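Local coordinates for GH3 beta-N-acetylglucosaminidase (Paenibacillaceae, PDB 6K5J), which hydrolyses beta-linked N-acetylglucosamine from the non-reducing ends of its substrates, as a glycoside hydrolase family 3 beta-N-acetylglucosaminidase, at residues L391-E396 against S449-V454; Q427-Q432 against A439-L444. One frame throughout, in Å; residues are numbered along the deposited sequence.

Contact 1. Residues L391-E396 against S449-V454; sequences LVVWPE and SQVVVV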
ATOM      1  N   LEU A 391      21.158  23.319   5.588  1.00 22.39           N
ATOM      2  CA  LEU A 391      19.737  23.614   5.509  1.00 25.68           C
ATOM      3  C   LEU A 391      19.031  22.398   4.919  1.00 24.57           C
ATOM      4  O   LEU A 391      19.300  22.016   3.779  1.00 24.29           O
ATOM      5  CB  LEU A 391      19.485  24.851   4.653  1.00 24.57           C
ATOM      6  CG  LEU A 391      17.998  25.144   4.418  1.00 28.61           C
ATOM      7  CD1 LEU A 391      17.286  25.510   5.740  1.00 25.91           C
ATOM      8  CD2 LEU A 391      17.822  26.230   3.380  1.00 26.18           C
ATOM      9  N   VAL A 392      18.142  21.787   5.691  1.00 22.62           N
ATOM     10  CA  VAL A 392      17.323  20.682   5.208  1.00 22.59           C
ATOM     11  C   VAL A 392      15.905  21.193   4.998  1.00 22.79           C
ATOM     12  O   VAL A 392      15.293  21.749   5.921  1.00 24.82           O
ATOM     13  CB  VAL A 392      17.337  19.489   6.179  1.00 24.30           C
ATOM     14  CG1 VAL A 392      16.399  18.373   5.661  1.00 19.88           C
ATOM     15  CG2 VAL A 392      18.767  18.968   6.366  1.00 20.79           C
ATOM     16  N   VAL A 393      15.385  21.007   3.790  1.00 23.36           N
ATOM     17  CA  VAL A 393      14.010  21.362   3.457  1.00 20.76           C
ATOM     18  C   VAL A 393      13.172  20.090   3.521  1.00 22.47           C
ATOM     19  O   VAL A 393      13.397  19.148   2.753  1.00 20.91           O
ATOM     20  CB  VAL A 393      13.924  22.029   2.076  1.00 19.53           C
ATOM     21  CG1 VAL A 393      12.513  22.546   1.821  1.00 22.48           C
ATOM     22  CG2 VAL A 393      14.926  23.176   1.987  1.00 23.48           C
ATOM     23  N   TRP A 394      12.226  20.045   4.453  1.00 21.04           N
ATOM     24  CA  TRP A 394      11.516  18.812   4.770  1.00 21.86           C
ATOM     25  C   TRP A 394      10.051  18.959   4.396  1.00 26.00           C
ATOM     26  O   TRP A 394       9.374  19.857   4.922  1.00 25.00           O
ATOM     27  CB  TRP A 394      11.660  18.460   6.250  1.00 22.20           C
ATOM     28  CG  TRP A 394      10.930  17.197   6.620  1.00 25.22           C
ATOM     29  CD1 TRP A 394       9.724  17.101   7.261  1.00 25.73           C
ATOM     30  CD2 TRP A 394      11.350  15.852   6.356  1.00 22.96           C
ATOM     31  NE1 TRP A 394       9.365  15.778   7.404  1.00 25.05           N
ATOM     32  CE2 TRP A 394      10.346  14.992   6.857  1.00 26.42           C
ATOM     33  CE3 TRP A 394      12.474  15.291   5.733  1.00 22.66           C
ATOM     34  CZ2 TRP A 394      10.438  13.600   6.772  1.00 25.70           C
ATOM     35  CZ3 TRP A 394      12.561  13.903   5.644  1.00 19.22           C
ATOM     36  CH2 TRP A 394      11.545  13.077   6.158  1.00 20.33           C
ATOM     37  N   PRO A 395       9.519  18.113   3.514  1.00 24.44           N
ATOM     38  CA  PRO A 395       8.124  18.246   3.090  1.00 21.96           C
ATOM     39  C   PRO A 395       7.173  17.463   3.978  1.00 27.54           C
ATOM     40  O   PRO A 395       7.499  16.400   4.505  1.00 27.36           O
ATOM     41  CB  PRO A 395       8.155  17.654   1.675  1.00 22.32           C
ATOM     42  CG  PRO A 395       9.161  16.507   1.808  1.00 24.48           C
ATOM     43  CD  PRO A 395      10.196  16.984   2.842  1.00 24.41           C
ATOM     44  N   GLU A 396       5.968  18.005   4.146  1.00 28.15           N
ATOM     45  CA  GLU A 396       4.944  17.312   4.916  1.00 29.91           C
ATOM     46  C   GLU A 396       3.633  17.359   4.147  1.00 31.63           C
ATOM     47  O   GLU A 396       3.285  18.384   3.550  1.00 28.52           O
ATOM     48  CB  GLU A 396       4.766  17.912   6.331  1.00 33.10           C
ATOM     49  CG  GLU A 396       4.216  19.326   6.358  1.00 39.05           C
ATOM     50  CD  GLU A 396       3.803  19.801   7.753  1.00 43.42           C
ATOM     51  OE1 GLU A 396       4.041  19.077   8.749  1.00 41.16           O
ATOM     52  OE2 GLU A 396       3.232  20.913   7.843  1.00 39.21           O
ATOM     53  N   SER A 449      24.719  27.820   2.638  1.00 30.58           N
ATOM     54  CA  SER A 449      24.970  27.420   1.254  1.00 38.44           C
ATOM     55  C   SER A 449      24.794  25.915   1.025  1.00 33.32           C
ATOM     56  O   SER A 449      24.448  25.504  -0.093  1.00 30.09           O
ATOM     57  CB  SER A 449      26.370  27.873   0.827  1.00 38.94           C
ATOM     58  OG  SER A 449      27.322  26.843   0.986  1.00 45.45           O
ATOM     59  N   GLN A 450      25.021  25.087   2.049  1.00 28.87           N
ATOM     60  CA  GLN A 450      24.744  23.654   1.974  1.00 30.25           C
ATOM     61  C   GLN A 450      23.253  23.416   2.163  1.00 26.07           C
ATOM     62  O   GLN A 450      22.743  23.514   3.287  1.00 24.66           O
ATOM     63  CB  GLN A 450      25.514  22.886   3.043  1.00 31.28           C
ATOM     64  CG  GLN A 450      26.969  22.662   2.763  1.00 34.56           C
ATOM     65  CD  GLN A 450      27.558  21.632   3.697  1.00 33.54           C
ATOM     66  OE1 GLN A 450      28.195  20.671   3.262  1.00 32.05           O
ATOM     67  NE2 GLN A 450      27.343  21.822   4.997  1.00 27.72           N
ATOM     68  N   VAL A 451      22.560  23.045   1.086  1.00 25.68           N
ATOM     69  CA  VAL A 451      21.118  22.828   1.102  1.00 22.03           C
ATOM     70  C   VAL A 451      20.819  21.408   0.634  1.00 23.25           C
ATOM     71  O   VAL A 451      21.298  20.985  -0.424  1.00 24.01           O
ATOM     72  CB  VAL A 451      20.378  23.848   0.219  1.00 23.90           C
ATOM     73  CG1 VAL A 451      18.871  23.594   0.286  1.00 22.90           C
ATOM     74  CG2 VAL A 451      20.702  25.285   0.666  1.00 26.22           C
ATOM     75  N   VAL A 452      20.039  20.676   1.426  1.00 23.04           N
ATOM     76  CA  VAL A 452      19.465  19.397   1.016  1.00 21.76           C
ATOM     77  C   VAL A 452      17.955  19.567   0.980  1.00 22.26           C
ATOM     78  O   VAL A 452      17.324  19.763   2.027  1.00 22.03           O
ATOM     79  CB  VAL A 452      19.832  18.243   1.963  1.00 21.60           C
ATOM     80  CG1 VAL A 452      19.248  16.924   1.416  1.00 19.35           C
ATOM     81  CG2 VAL A 452      21.338  18.133   2.170  1.00 22.13           C
ATOM     82  N   VAL A 453      17.366  19.454  -0.202  1.00 18.28           N
ATOM     83  CA  VAL A 453      15.914  19.402  -0.309  1.00 20.37           C
ATOM     84  C   VAL A 453      15.498  17.945  -0.374  1.00 19.98           C
ATOM     85  O   VAL A 453      15.947  17.201  -1.257  1.00 19.07           O
ATOM     86  CB  VAL A 453      15.392  20.161  -1.535  1.00 22.10           C
ATOM     87  CG1 VAL A 453      13.865  20.016  -1.606  1.00 20.72           C
ATOM     88  CG2 VAL A 453      15.795  21.612  -1.462  1.00 20.83           C
ATOM     89  N   VAL A 454      14.654  17.538   0.564  1.00 19.84           N
ATOM     90  CA  VAL A 454      13.942  16.273   0.451  1.00 19.28           C
ATOM     91  C   VAL A 454      12.698  16.555  -0.386  1.00 21.74           C
ATOM     92  O   VAL A 454      11.823  17.323   0.025  1.00 20.43           O
ATOM     93  CB  VAL A 454      13.593  15.701   1.828  1.00 21.20           C
ATOM     94  CG1 VAL A 454      12.804  14.417   1.673  1.00 21.16           C
ATOM     95  CG2 VAL A 454      14.862  15.426   2.626  1.00 19.50           C
TER

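Contact 2. Residues Q427-Q432 against A439-L444; sequences QTIGVQ and AHIQEL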
ATOM      1  N   GLN A 427      13.780  23.011   7.953  1.00 23.51           N
ATOM      2  CA  GLN A 427      12.579  23.793   7.699  1.00 25.60           C
ATOM      3  C   GLN A 427      11.521  22.894   7.073  1.00 27.99           C
ATOM      4  O   GLN A 427      11.754  22.303   6.013  1.00 26.04           O
ATOM      5  CB  GLN A 427      12.889  24.967   6.774  1.00 25.64           C
ATOM      6  CG  GLN A 427      13.786  26.026   7.406  1.00 30.65           C
ATOM      7  CD  GLN A 427      13.082  26.775   8.522  1.00 32.25           C
ATOM      8  OE1 GLN A 427      11.894  27.077   8.420  1.00 33.16           O
ATOM      9  NE2 GLN A 427      13.809  27.066   9.601  1.00 28.59           N
ATOM     10  N   THR A 428      10.366  22.794   7.720  1.00 25.18           N
ATOM     11  CA  THR A 428       9.268  21.993   7.197  1.00 29.21           C
ATOM     12  C   THR A 428       8.377  22.852   6.315  1.00 30.54           C
ATOM     13  O   THR A 428       7.939  23.932   6.724  1.00 31.54           O
ATOM     14  CB  THR A 428       8.446  21.379   8.324  1.00 26.59           C
ATOM     15  OG1 THR A 428       9.284  20.523   9.097  1.00 26.25           O
ATOM     16  CG2 THR A 428       7.274  20.565   7.755  1.00 29.97           C
ATOM     17  N   ILE A 429       8.111  22.370   5.104  1.00 24.00           N
ATOM     18  CA  ILE A 429       7.247  23.063   4.161  1.00 26.26           C
ATOM     19  C   ILE A 429       6.211  22.074   3.641  1.00 28.09           C
ATOM     20  O   ILE A 429       6.345  20.859   3.789  1.00 27.25           O
ATOM     21  CB  ILE A 429       8.038  23.692   2.997  1.00 30.62           C
ATOM     22  CG1 ILE A 429       8.630  22.603   2.096  1.00 29.27           C
ATOM     23  CG2 ILE A 429       9.122  24.631   3.542  1.00 32.19           C
ATOM     24  CD1 ILE A 429       9.174  23.126   0.761  1.00 30.40           C
ATOM     25  N   GLY A 430       5.153  22.611   3.047  1.00 29.51           N
ATOM     26  CA  GLY A 430       4.131  21.762   2.478  1.00 29.04           C
ATOM     27  C   GLY A 430       4.588  21.127   1.181  1.00 29.73           C
ATOM     28  O   GLY A 430       5.427  21.666   0.454  1.00 28.87           O
ATOM     29  N   VAL A 431       4.035  19.944   0.902  1.00 26.33           N
ATOM     30  CA  VAL A 431       4.301  19.290  -0.377  1.00 27.35           C
ATOM     31  C   VAL A 431       3.897  20.200  -1.524  1.00 30.34           C
ATOM     32  O   VAL A 431       4.520  20.191  -2.594  1.00 27.16           O
ATOM     33  CB  VAL A 431       3.579  17.928  -0.418  1.00 27.37           C
ATOM     34  CG1 VAL A 431       3.516  17.375  -1.831  1.00 29.61           C
ATOM     35  CG2 VAL A 431       4.280  16.955   0.499  1.00 22.93           C
ATOM     36  N   GLN A 432       2.855  21.007  -1.318  1.00 32.49           N
ATOM     37  CA  GLN A 432       2.563  22.176  -2.139  1.00 31.97           C
ATOM     38  C   GLN A 432       2.903  23.401  -1.294  1.00 32.69           C
ATOM     39  O   GLN A 432       2.049  23.910  -0.549  1.00 34.05           O
ATOM     40  CB  GLN A 432       1.098  22.191  -2.577  1.00 36.33           C
ATOM     41  CG  GLN A 432       0.673  20.911  -3.303  1.00 34.76           C
ATOM     42  CD  GLN A 432      -0.832  20.757  -3.366  1.00 51.82           C
ATOM     43  OE1 GLN A 432      -1.520  21.548  -4.014  1.00 59.40           O
ATOM     44  NE2 GLN A 432      -1.355  19.741  -2.685  1.00 52.91           N
ATOM     45  N   ALA A 439       9.482  31.705  -0.195  1.00 39.34           N
ATOM     46  CA  ALA A 439      10.319  32.875   0.048  1.00 40.05           C
ATOM     47  C   ALA A 439      11.243  32.649   1.235  1.00 37.33           C
ATOM     48  O   ALA A 439      12.406  33.068   1.215  1.00 40.50           O
ATOM     49  CB  ALA A 439       9.443  34.108   0.275  1.00 42.93           C
ATOM     50  N   HIS A 440      10.745  31.979   2.279  1.00 32.97           N
ATOM     51  CA  HIS A 440      11.576  31.704   3.445  1.00 37.19           C
ATOM     52  C   HIS A 440      12.748  30.793   3.089  1.00 36.70           C
ATOM     53  O   HIS A 440      13.871  31.007   3.560  1.00 33.43           O
ATOM     54  CB  HIS A 440      10.736  31.080   4.557  1.00 37.05           C
ATOM     55  CG  HIS A 440      11.436  31.023   5.880  1.00 39.13           C
ATOM     56  ND1 HIS A 440      11.193  30.037   6.811  1.00 45.04           N
ATOM     57  CD2 HIS A 440      12.377  31.831   6.426  1.00 40.56           C
ATOM     58  CE1 HIS A 440      11.950  30.241   7.875  1.00 39.34           C
ATOM     59  NE2 HIS A 440      12.677  31.324   7.666  1.00 39.76           N
ATOM     60  N   ILE A 441      12.511  29.773   2.258  1.00 35.88           N
ATOM     61  CA  ILE A 441      13.589  28.859   1.885  1.00 35.67           C
ATOM     62  C   ILE A 441      14.627  29.582   1.032  1.00 33.27           C
ATOM     63  O   ILE A 441      15.836  29.439   1.244  1.00 32.35           O
ATOM     64  CB  ILE A 441      13.034  27.622   1.151  1.00 31.05           C
ATOM     65  CG1 ILE A 441      12.137  26.792   2.075  1.00 25.42           C
ATOM     66  CG2 ILE A 441      14.196  26.775   0.610  1.00 26.73           C
ATOM     67  CD1 ILE A 441      12.724  26.536   3.459  1.00 31.76           C
ATOM     68  N   GLN A 442      14.172  30.367   0.053  1.00 33.89           N
ATOM     69  CA  GLN A 442      15.114  31.093  -0.791  1.00 38.19           C
ATOM     70  C   GLN A 442      15.973  32.039   0.038  1.00 39.65           C
ATOM     71  O   GLN A 442      17.170  32.196  -0.225  1.00 36.19           O
ATOM     72  CB  GLN A 442      14.368  31.856  -1.887  1.00 43.37           C
ATOM     73  CG  GLN A 442      13.550  30.953  -2.802  1.00 47.26           C
ATOM     74  CD  GLN A 442      13.762  31.244  -4.270  1.00 51.55           C
ATOM     75  OE1 GLN A 442      14.875  31.543  -4.700  1.00 57.99           O
ATOM     76  NE2 GLN A 442      12.690  31.150  -5.055  1.00 49.07           N
ATOM     77  N   GLU A 443      15.385  32.649   1.066  1.00 41.15           N
ATOM     78  CA  GLU A 443      16.139  33.555   1.923  1.00 40.54           C
ATOM     79  C   GLU A 443      17.181  32.804   2.744  1.00 40.66           C
ATOM     80  O   GLU A 443      18.347  33.208   2.805  1.00 36.69           O
ATOM     81  CB  GLU A 443      15.185  34.319   2.840  1.00 44.16           C
ATOM     82  CG  GLU A 443      15.839  35.469   3.596  1.00 50.13           C
ATOM     83  CD  GLU A 443      15.249  35.676   4.977  1.00 55.66           C
ATOM     84  OE1 GLU A 443      15.740  35.049   5.941  1.00 61.21           O
ATOM     85  OE2 GLU A 443      14.293  36.469   5.099  1.00 62.32           O
ATOM     86  N   LEU A 444      16.778  31.710   3.394  1.00 36.78           N
ATOM     87  CA  LEU A 444      17.725  30.960   4.213  1.00 34.25           C
ATOM     88  C   LEU A 444      18.849  30.367   3.371  1.00 30.33           C
ATOM     89  O   LEU A 444      19.968  30.188   3.867  1.00 32.45           O
ATOM     90  CB  LEU A 444      16.995  29.862   4.986  1.00 29.53           C
ATOM     91  CG  LEU A 444      16.189  30.331   6.195  1.00 40.35           C
ATOM     92  CD1 LEU A 444      15.189  29.262   6.629  1.00 36.24           C
ATOM     93  CD2 LEU A 444      17.120  30.703   7.340  1.00 37.44           C
TER

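Contact 1. Residues L391-E396 against S449-V454
L391 and V393 trade backbone hydrogen bonds with the strand that begins at Q450, and the two chains run parallel, their axes 12° apart. L391 N reaches Q450 O at 2.8 Å and L391 O receives V452 N; two residues on, V393 N bonds to V452 O at 2.9 Å and V393 O takes V454 N. Weaker CA-H...O contacts fill the gaps, V451 CA to L391 O and V392 CA to V452 O.

Apolar contacts follow the same register. On one face L391 and V451 lie side by side, as do V393 and V453, whose CG2 methyls meet at 3.9 Å. Branched valines suit this extended backbone: with CG1 anti to the backbone N (chi1 -173°), V393 keeps CG2 beside that N, on V451's side, 4.3 Å from V451 CG1. On the other face W394 lies alongside V454, its CE3 3.9 Å from V454 CG2. The P395 ring lies across V454, its CD 3.8 Å from V454 CB.

Both are interior strands of a six-stranded alpha/beta sandwich sheet, probably the second domain common in GH3 enzymes. Helix 435-447 covers the L391, V393 and V451 face, helix 413-419 the V392, V452 and V454 face, and strand 424-430 flanks 390-396.

Contact 2. Residues Q427-Q432 against A439-L444
Q427 reaches from the strand to three residues of the helix, and its aliphatic part makes the close packing. Q427 CB lies 3.7 Å from I441 CD1, the two chains running past one another in reverse sense, and Q427 CG comes within 3.6 Å of L444 CD1, with L444 lying across the Q427 chain. A glutamine suits this boundary, since its methylenes pack against I441 and L444 while its amide can stay at the partly exposed margin. A bend at CB-CG (chi2 -68°) turns that amide toward H440 and L444 instead of letting the chain run on straight. The same L444 CD1 also packs within the helix, 3.4 Å above one face of the H440 ring and off its centre. Deeper in, I429 CG2 meets I441 CG1 at 4.0 Å, joining two buried isoleucines, whose branched apolar side chains fill the layer between sheet and helix. Helix 462-472 borders this inner part, with L467 against I429 and L471 against I441.

Strand 424-430 leads through a short connection into helix 435-447, which returns over the sheet, the axes of 427-430 and 439-444 making 147°, and then passes to strand 450-455. This is a beta-alpha-beta crossover, a unit expected of an alpha/beta sandwich domain.

Toward the outer side, where Q427 and H440 are both partly exposed, the contact is looser and more polar. Q427 OE1 stands 3.2 Å from H440 CE1, with amide and imidazole planes 82° apart. Although H440 ND1 is also near, its angle is poor and no hydrogen bond forms across the segments; Q427 NE2 instead bonds to N425 OD1 on its own strand.

Coming from the N terminus, the chain first reaches strand 390-396, the first partner of contact 1. It then forms helix 413-419 and the edge strand 424-430, and contact 2 closes the short loop between that strand and helix 435-447. Directly after this helix comes strand 450-455, which pairs with 390-396 and closes the longer loop of contact 1. The smaller loop therefore lies wholly within the larger, and the two do not cross. Strand 390-396 sits between 450-455 and 424-430, so W394 N meets Q427 O at 2.8 Å, and V393 packs on I429. Together the contacts tie three neighbouring strands to one covering helix.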